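Local atomic coordinates of phosphate binding protein (Planctomyces limnophilus, PDB entry 4JWO), a protein that probably binds phosphate as the extracytoplasmic receptor of a PstS-type uptake system that carries the ion across the cytoplasmic membrane. Residues Val112-Pro118 / Arg284-Thr290; Tyr134-Gln138 / Met332-Leu336. All blocks are in the same frame, centred on the assembly; numbering follows the deposited sequence.

Contact 1: residues Val112-Pro118 / Arg284-Thr290; sequences VTGASRP and RPLFIYT. With SO4 (sulfate ion), chain B.
On one face of the antiparallel pair formed by strands 112-115 and 284-290, A115 CB lies at the edge of the Y289 ring, 3.8 Å from CE1. The same face carries F287, whose CE2 is met by CD of P118 just past the strand end. On the other face V112 CG1 packs against I288 CG2 at 3.6 Å; CG1 stands anti to the backbone N (chi1 171°), which turns it to the isoleucine while CG2 faces T290. Four backbone bonds join the strands, in the mutual pairs T113 and Y289, and A115 and F287, with A115 N 2.9 Å from F287 O. Beyond A115 a water takes over, donating to S116 O and P285 O. Outside the sheet Y289 OH takes the N-H of I119, and R117 pairs with E123.

At the polar end S116 CB sits 3.4 Å over one face of the R284 guanidinium, offset toward its rim. S116 OG lies 2.5 Å from sulfate O2, shorter than a normal hydrogen bond; with a second serine conformer, the exact length is doubtful. T98 OG1, S68 OG and S69 N also hold the anion. R284, in cation-pi contact with Y202, may add positive charge here, though shared with salt-bridged E205. Hydroxyls and a backbone N-H gripping a tetrahedral oxyanion are consistent with a phosphate pocket, filled here by sulfate probably from the crystallisation liquor.

Contact 2: residues Tyr134-Gln138 / Met332-Leu336; sequences YVEFQ and MQQRL
F137 directs its ring edge at the helical turn 332-336, with CE1 3.6 Å from M332 O and 3.8 Å from L336 CB. This is alpha/beta packing in one lobe of a periplasmic-binding-protein fold: the C-terminal helix 326-340 lies against strand 134-148, the short segments running nearly antiparallel at 157° with their axes 8.8 Å apart. In M332, a selenomethionine, the turn at chi2 brings SE to 3.4 Å from Q138 N, and the next torsion sets CE beside Q138 CB. Two residues before F137 on the strand, V135 CG1 meets R335 CG at 4.0 Å, lying alongside the aliphatic part of the arginine, with the two side chains pointing opposite ways.

The aliphatic part of R335 passes the strand before its chain bends at chi3 (-71°), and this turn delivers NH1 to E136 O. Helix 298-308 backs the apolar group, I304 and L308 touching F137. The carboxylate of E136 stays beyond salt-bridge distance of the guanidinium, its plane turned 66° from it; a water donates to OE2 and accepts from NH1. The direct NH1 to E136 O bond is 2.8 Å long, in the guanidinium plane but well above the plane of the carbonyl.

In the fold
Contacts 1 and 2 have centres 11 Å apart and share one sheet, strand 283-291 pairing antiparallel with both 112-115 and 134-148. Segment 284-290 therefore lies between the other two strands, and contact 2 adds the C-terminal helix beyond them. A probable hydrogen bond, T290 O to V135 N at 2.7 Å, links the backbones, and F287 CB packs on F137 O at 3.6 Å. E136 ties the two contacts by side chain as well, its OE1 in a weak hydrogen bond with Y289 OH at 2.6 Å. The sulfate belongs to contact 1, at the end of strand 112-115; contact 2 is structural packing, its centre about 19 Å from that of the chain.

Contact 1: residues Val112-Pro118 / Arg284-Thr290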
loop_
_atom_site.group_PDB
_atom_site.type_symbol
_atom_site.label_atom_id
_atom_site.label_comp_id
_atom_site.label_asym_id
_atom_site.label_seq_id
_atom_site.Cartn_x
_atom_site.Cartn_y
_atom_site.Cartn_z
ATOM N N VAL A 112 1.868 11.609 -14.520
ATOM C CA VAL A 112 2.342 10.471 -13.739
ATOM C C VAL A 112 1.202 9.947 -12.885
ATOM O O VAL A 112 0.471 10.731 -12.289
ATOM C CB VAL A 112 3.492 10.896 -12.795
ATOM C CG1 VAL A 112 3.845 9.780 -11.828
ATOM C CG2 VAL A 112 4.714 11.310 -13.593
ATOM N N THR A 113 1.034 8.631 -12.816
ATOM C CA THR A 113 -0.002 8.091 -11.947
ATOM C C THR A 113 0.517 6.957 -11.056
ATOM O O THR A 113 1.289 6.101 -11.498
ATOM C CB THR A 113 -1.271 7.697 -12.746
ATOM O OG1 THR A 113 -2.367 7.507 -11.843
ATOM C CG2 THR A 113 -1.040 6.439 -13.572
ATOM N N GLY A 114 0.107 6.992 -9.793
ATOM C CA GLY A 114 0.514 5.999 -8.805
ATOM C C GLY A 114 -0.539 4.913 -8.719
ATOM O O GLY A 114 -1.733 5.210 -8.698
ATOM N N ALA A 115 -0.110 3.655 -8.683
ATOM C CA ALA A 115 -1.050 2.542 -8.719
ATOM C C ALA A 115 -0.733 1.541 -7.627
ATOM O O ALA A 115 0.432 1.210 -7.406
ATOM C CB ALA A 115 -1.002 1.862 -10.071
ATOM N N SER A 116 -1.771 1.059 -6.950
ATOM C CA SER A 116 -1.555 0.047 -5.920
ATOM C C SER A 116 -1.701 -1.348 -6.514
ATOM O O SER A 116 -1.650 -2.342 -5.804
ATOM C CB SER A 116 -2.529 0.232 -4.765
ATOM O OG SER A 116 -3.851 0.000 -5.193
ATOM N N ARG A 117 -1.866 -1.409 -7.826
ATOM C CA ARG A 117 -1.920 -2.672 -8.548
ATOM C C ARG A 117 -1.423 -2.381 -9.943
ATOM O O ARG A 117 -1.451 -1.228 -10.373
ATOM C CB ARG A 117 -3.360 -3.180 -8.627
ATOM C CG ARG A 117 -4.324 -2.150 -9.182
ATOM C CD ARG A 117 -5.501 -2.778 -9.898
ATOM N NE ARG A 117 -6.474 -1.763 -10.304
ATOM C CZ ARG A 117 -6.348 -0.997 -11.383
ATOM N NH1 ARG A 117 -5.291 -1.138 -12.171
ATOM N NH2 ARG A 117 -7.278 -0.089 -11.673
ATOM N N PRO A 118 -0.980 -3.412 -10.667
ATOM C CA PRO A 118 -0.582 -3.172 -12.055
ATOM C C PRO A 118 -1.764 -2.688 -12.893
ATOM O O PRO A 118 -2.919 -3.001 -12.587
ATOM C CB PRO A 118 -0.143 -4.555 -12.532
ATOM C CG PRO A 118 0.220 -5.293 -11.290
ATOM C CD PRO A 118 -0.751 -4.810 -10.262
ATOM N N ARG A 284 2.018 -6.064 -1.116
ATOM C CA ARG A 284 1.936 -5.930 -2.563
ATOM C C ARG A 284 2.867 -4.827 -3.036
ATOM O O ARG A 284 3.157 -3.889 -2.288
ATOM C CB ARG A 284 0.501 -5.606 -2.986
ATOM C CG ARG A 284 0.007 -4.239 -2.534
ATOM C CD ARG A 284 -1.446 -4.095 -2.883
ATOM N NE ARG A 284 -2.030 -2.872 -2.351
ATOM C CZ ARG A 284 -3.296 -2.512 -2.550
ATOM N NH1 ARG A 284 -4.108 -3.288 -3.255
ATOM N NH2 ARG A 284 -3.752 -1.388 -2.030
ATOM N N PRO A 285 3.318 -4.919 -4.296
ATOM C CA PRO A 285 4.197 -3.891 -4.850
ATOM C C PRO A 285 3.414 -2.634 -5.199
ATOM O O PRO A 285 2.224 -2.709 -5.513
ATOM C CB PRO A 285 4.756 -4.553 -6.111
ATOM C CG PRO A 285 3.695 -5.560 -6.513
ATOM C CD PRO A 285 3.112 -6.052 -5.216
ATOM N N LEU A 286 4.082 -1.486 -5.128
ATOM C CA LEU A 286 3.483 -0.214 -5.525
ATOM C C LEU A 286 4.162 0.304 -6.779
ATOM O O LEU A 286 5.371 0.127 -6.950
ATOM C CB LEU A 286 3.632 0.804 -4.405
ATOM C CG LEU A 286 2.965 0.450 -3.076
ATOM C CD1 LEU A 286 3.075 1.630 -2.121
ATOM C CD2 LEU A 286 1.504 0.076 -3.313
ATOM N N PHE A 287 3.388 0.956 -7.649
ATOM C CA PHE A 287 3.882 1.384 -8.950
ATOM C C PHE A 287 3.690 2.868 -9.240
ATOM O O PHE A 287 2.757 3.508 -8.750
ATOM C CB PHE A 287 3.212 0.586 -10.076
ATOM C CG PHE A 287 3.334 -0.901 -9.915
ATOM C CD1 PHE A 287 4.420 -1.576 -10.439
ATOM C CD2 PHE A 287 2.371 -1.615 -9.218
ATOM C CE1 PHE A 287 4.536 -2.950 -10.287
ATOM C CE2 PHE A 287 2.487 -2.989 -9.058
ATOM C CZ PHE A 287 3.572 -3.650 -9.590
ATOM N N ILE A 288 4.584 3.385 -10.067
ATOM C CA ILE A 288 4.434 4.700 -10.671
ATOM C C ILE A 288 4.463 4.506 -12.180
ATOM O O ILE A 288 5.339 3.813 -12.703
ATOM C CB ILE A 288 5.579 5.636 -10.237
ATOM C CG1 ILE A 288 5.325 6.164 -8.822
ATOM C CG2 ILE A 288 5.745 6.793 -11.225
ATOM C CD1 ILE A 288 4.313 7.309 -8.754
ATOM N N TYR A 289 3.493 5.096 -12.877
ATOM C CA TYR A 289 3.407 5.015 -14.334
ATOM C C TYR A 289 3.582 6.385 -14.949
ATOM O O TYR A 289 3.089 7.378 -14.420
ATOM C CB TYR A 289 2.033 4.492 -14.768
ATOM C CG TYR A 289 1.815 3.018 -14.546
ATOM C CD1 TYR A 289 1.417 2.532 -13.311
ATOM C CD2 TYR A 289 1.995 2.113 -15.580
ATOM C CE1 TYR A 289 1.214 1.180 -13.108
ATOM C CE2 TYR A 289 1.789 0.767 -15.387
ATOM C CZ TYR A 289 1.401 0.305 -14.155
ATOM O OH TYR A 289 1.207 -1.048 -13.975
ATOM N N THR A 290 4.280 6.438 -16.077
ATOM C CA THR A 290 4.248 7.618 -16.920
ATOM C C THR A 290 4.322 7.111 -18.355
ATOM O O THR A 290 4.070 5.936 -18.596
ATOM C CB THR A 290 5.377 8.611 -16.572
ATOM O OG1 THR A 290 5.191 9.828 -17.307
ATOM C CG2 THR A 290 6.733 8.025 -16.895
HETATM S S SO4 B . -6.407 2.698 -4.404
HETATM O O1 SO4 B . -6.786 2.044 -3.157
HETATM O O2 SO4 B . -5.161 2.153 -4.923
HETATM O O3 SO4 B . -7.457 2.460 -5.379
HETATM O O4 SO4 B . -6.231 4.132 -4.145
HETATM O O HOH W 1 0.248 -4.410 -6.382
#

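Contact 2: residues Tyr134-Gln138 / Met332-Leu336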
loop_
_atom_site.group_PDB
_atom_site.type_symbol
_atom_site.label_atom_id
_atom_site.label_comp_id
_atom_site.label_asym_id
_atom_site.label_seq_id
_atom_site.Cartn_x
_atom_site.Cartn_y
_atom_site.Cartn_z
ATOM N N TYR A 134 2.790 3.547 -22.158
ATOM C CA TYR A 134 3.043 3.630 -20.724
ATOM C C TYR A 134 4.351 2.942 -20.322
ATOM O O TYR A 134 4.774 1.972 -20.949
ATOM C CB TYR A 134 1.864 3.033 -19.943
ATOM C CG TYR A 134 1.775 1.516 -19.964
ATOM C CD1 TYR A 134 2.491 0.746 -19.057
ATOM C CD2 TYR A 134 0.952 0.862 -20.866
ATOM C CE1 TYR A 134 2.411 -0.628 -19.064
ATOM C CE2 TYR A 134 0.862 -0.523 -20.874
ATOM C CZ TYR A 134 1.594 -1.259 -19.970
ATOM O OH TYR A 134 1.516 -2.633 -19.970
ATOM N N VAL A 135 4.978 3.440 -19.261
ATOM C CA VAL A 135 6.131 2.772 -18.666
ATOM C C VAL A 135 5.841 2.536 -17.190
ATOM O O VAL A 135 5.415 3.447 -16.480
ATOM C CB VAL A 135 7.425 3.597 -18.813
ATOM C CG1 VAL A 135 8.623 2.765 -18.392
ATOM C CG2 VAL A 135 7.592 4.075 -20.249
ATOM N N GLU A 136 6.069 1.307 -16.732
ATOM C CA GLU A 136 5.744 0.914 -15.368
ATOM C C GLU A 136 6.992 0.879 -14.496
ATOM O O GLU A 136 8.007 0.292 -14.869
ATOM C CB GLU A 136 5.090 -0.469 -15.391
ATOM C CG GLU A 136 4.952 -1.150 -14.059
ATOM C CD GLU A 136 4.301 -2.507 -14.214
ATOM O OE1 GLU A 136 3.152 -2.551 -14.707
ATOM O OE2 GLU A 136 4.942 -3.530 -13.878
ATOM N N PHE A 137 6.921 1.523 -13.341
ATOM C CA PHE A 137 8.021 1.491 -12.385
ATOM C C PHE A 137 7.564 0.976 -11.032
ATOM O O PHE A 137 6.704 1.580 -10.404
ATOM C CB PHE A 137 8.608 2.895 -12.239
ATOM C CG PHE A 137 9.235 3.413 -13.493
ATOM C CD1 PHE A 137 10.470 2.936 -13.905
ATOM C CD2 PHE A 137 8.593 4.365 -14.275
ATOM C CE1 PHE A 137 11.063 3.398 -15.069
ATOM C CE2 PHE A 137 9.178 4.834 -15.442
ATOM C CZ PHE A 137 10.423 4.350 -15.837
ATOM N N GLN A 138 8.137 -0.141 -10.578
ATOM C CA GLN A 138 7.878 -0.618 -9.227
ATOM C C GLN A 138 8.735 0.191 -8.257
ATOM O O GLN A 138 9.956 0.251 -8.400
ATOM C CB GLN A 138 8.212 -2.104 -9.103
ATOM C CG GLN A 138 7.837 -2.693 -7.757
ATOM C CD GLN A 138 8.132 -4.174 -7.661
ATOM O OE1 GLN A 138 8.135 -4.893 -8.668
ATOM N NE2 GLN A 138 8.387 -4.634 -6.464
HETATM N N MSE A 332 14.255 -1.529 -12.906
HETATM C CA MSE A 332 13.591 -0.241 -13.100
HETATM C C MSE A 332 14.520 0.841 -13.658
HETATM O O MSE A 332 14.103 1.641 -14.488
HETATM C CB MSE A 332 12.922 0.240 -11.805
HETATM C CG MSE A 332 11.913 -0.748 -11.231
HETATM SE SE MSE A 332 10.650 -1.371 -12.575
HETATM C CE MSE A 332 10.638 -3.259 -12.096
ATOM N N GLN A 333 15.768 0.874 -13.199
ATOM C CA GLN A 333 16.742 1.825 -13.725
ATOM C C GLN A 333 17.048 1.540 -15.185
ATOM O O GLN A 333 17.184 2.446 -16.003
ATOM C CB GLN A 333 18.040 1.785 -12.914
ATOM C CG GLN A 333 17.914 2.304 -11.500
ATOM C CD GLN A 333 19.208 2.185 -10.712
ATOM O OE1 GLN A 333 20.100 1.411 -11.071
ATOM N NE2 GLN A 333 19.317 2.953 -9.628
ATOM N N GLN A 334 17.164 0.264 -15.509
ATOM C CA GLN A 334 17.464 -0.119 -16.865
ATOM C C GLN A 334 16.266 0.206 -17.756
ATOM O O GLN A 334 16.419 0.645 -18.891
ATOM C CB GLN A 334 17.865 -1.598 -16.894
ATOM C CG GLN A 334 19.232 -1.842 -16.232
ATOM C CD GLN A 334 19.504 -3.298 -15.881
ATOM O OE1 GLN A 334 18.579 -4.077 -15.644
ATOM N NE2 GLN A 334 20.781 -3.664 -15.830
ATOM N N ARG A 335 15.073 0.032 -17.205
ATOM C CA ARG A 335 13.826 0.344 -17.896
ATOM C C ARG A 335 13.700 1.844 -18.198
ATOM O O ARG A 335 13.273 2.243 -19.280
ATOM C CB ARG A 335 12.647 -0.146 -17.043
ATOM C CG ARG A 335 11.290 -0.131 -17.714
ATOM C CD ARG A 335 10.225 -0.767 -16.832
ATOM N NE ARG A 335 10.357 -2.215 -16.703
ATOM C CZ ARG A 335 9.619 -2.962 -15.890
ATOM N NH1 ARG A 335 8.698 -2.401 -15.106
ATOM N NH2 ARG A 335 9.818 -4.272 -15.833
ATOM N N LEU A 336 14.080 2.677 -17.238
ATOM C CA LEU A 336 14.085 4.120 -17.446
ATOM C C LEU A 336 15.061 4.494 -18.560
ATOM O O LEU A 336 14.748 5.304 -19.433
ATOM C CB LEU A 336 14.444 4.839 -16.142
ATOM C CG LEU A 336 14.618 6.354 -16.243
ATOM C CD1 LEU A 336 13.334 6.999 -16.740
ATOM C CD2 LEU A 336 15.018 6.922 -14.889
HETATM O O HOH W 2 7.325 -3.209 -12.504
#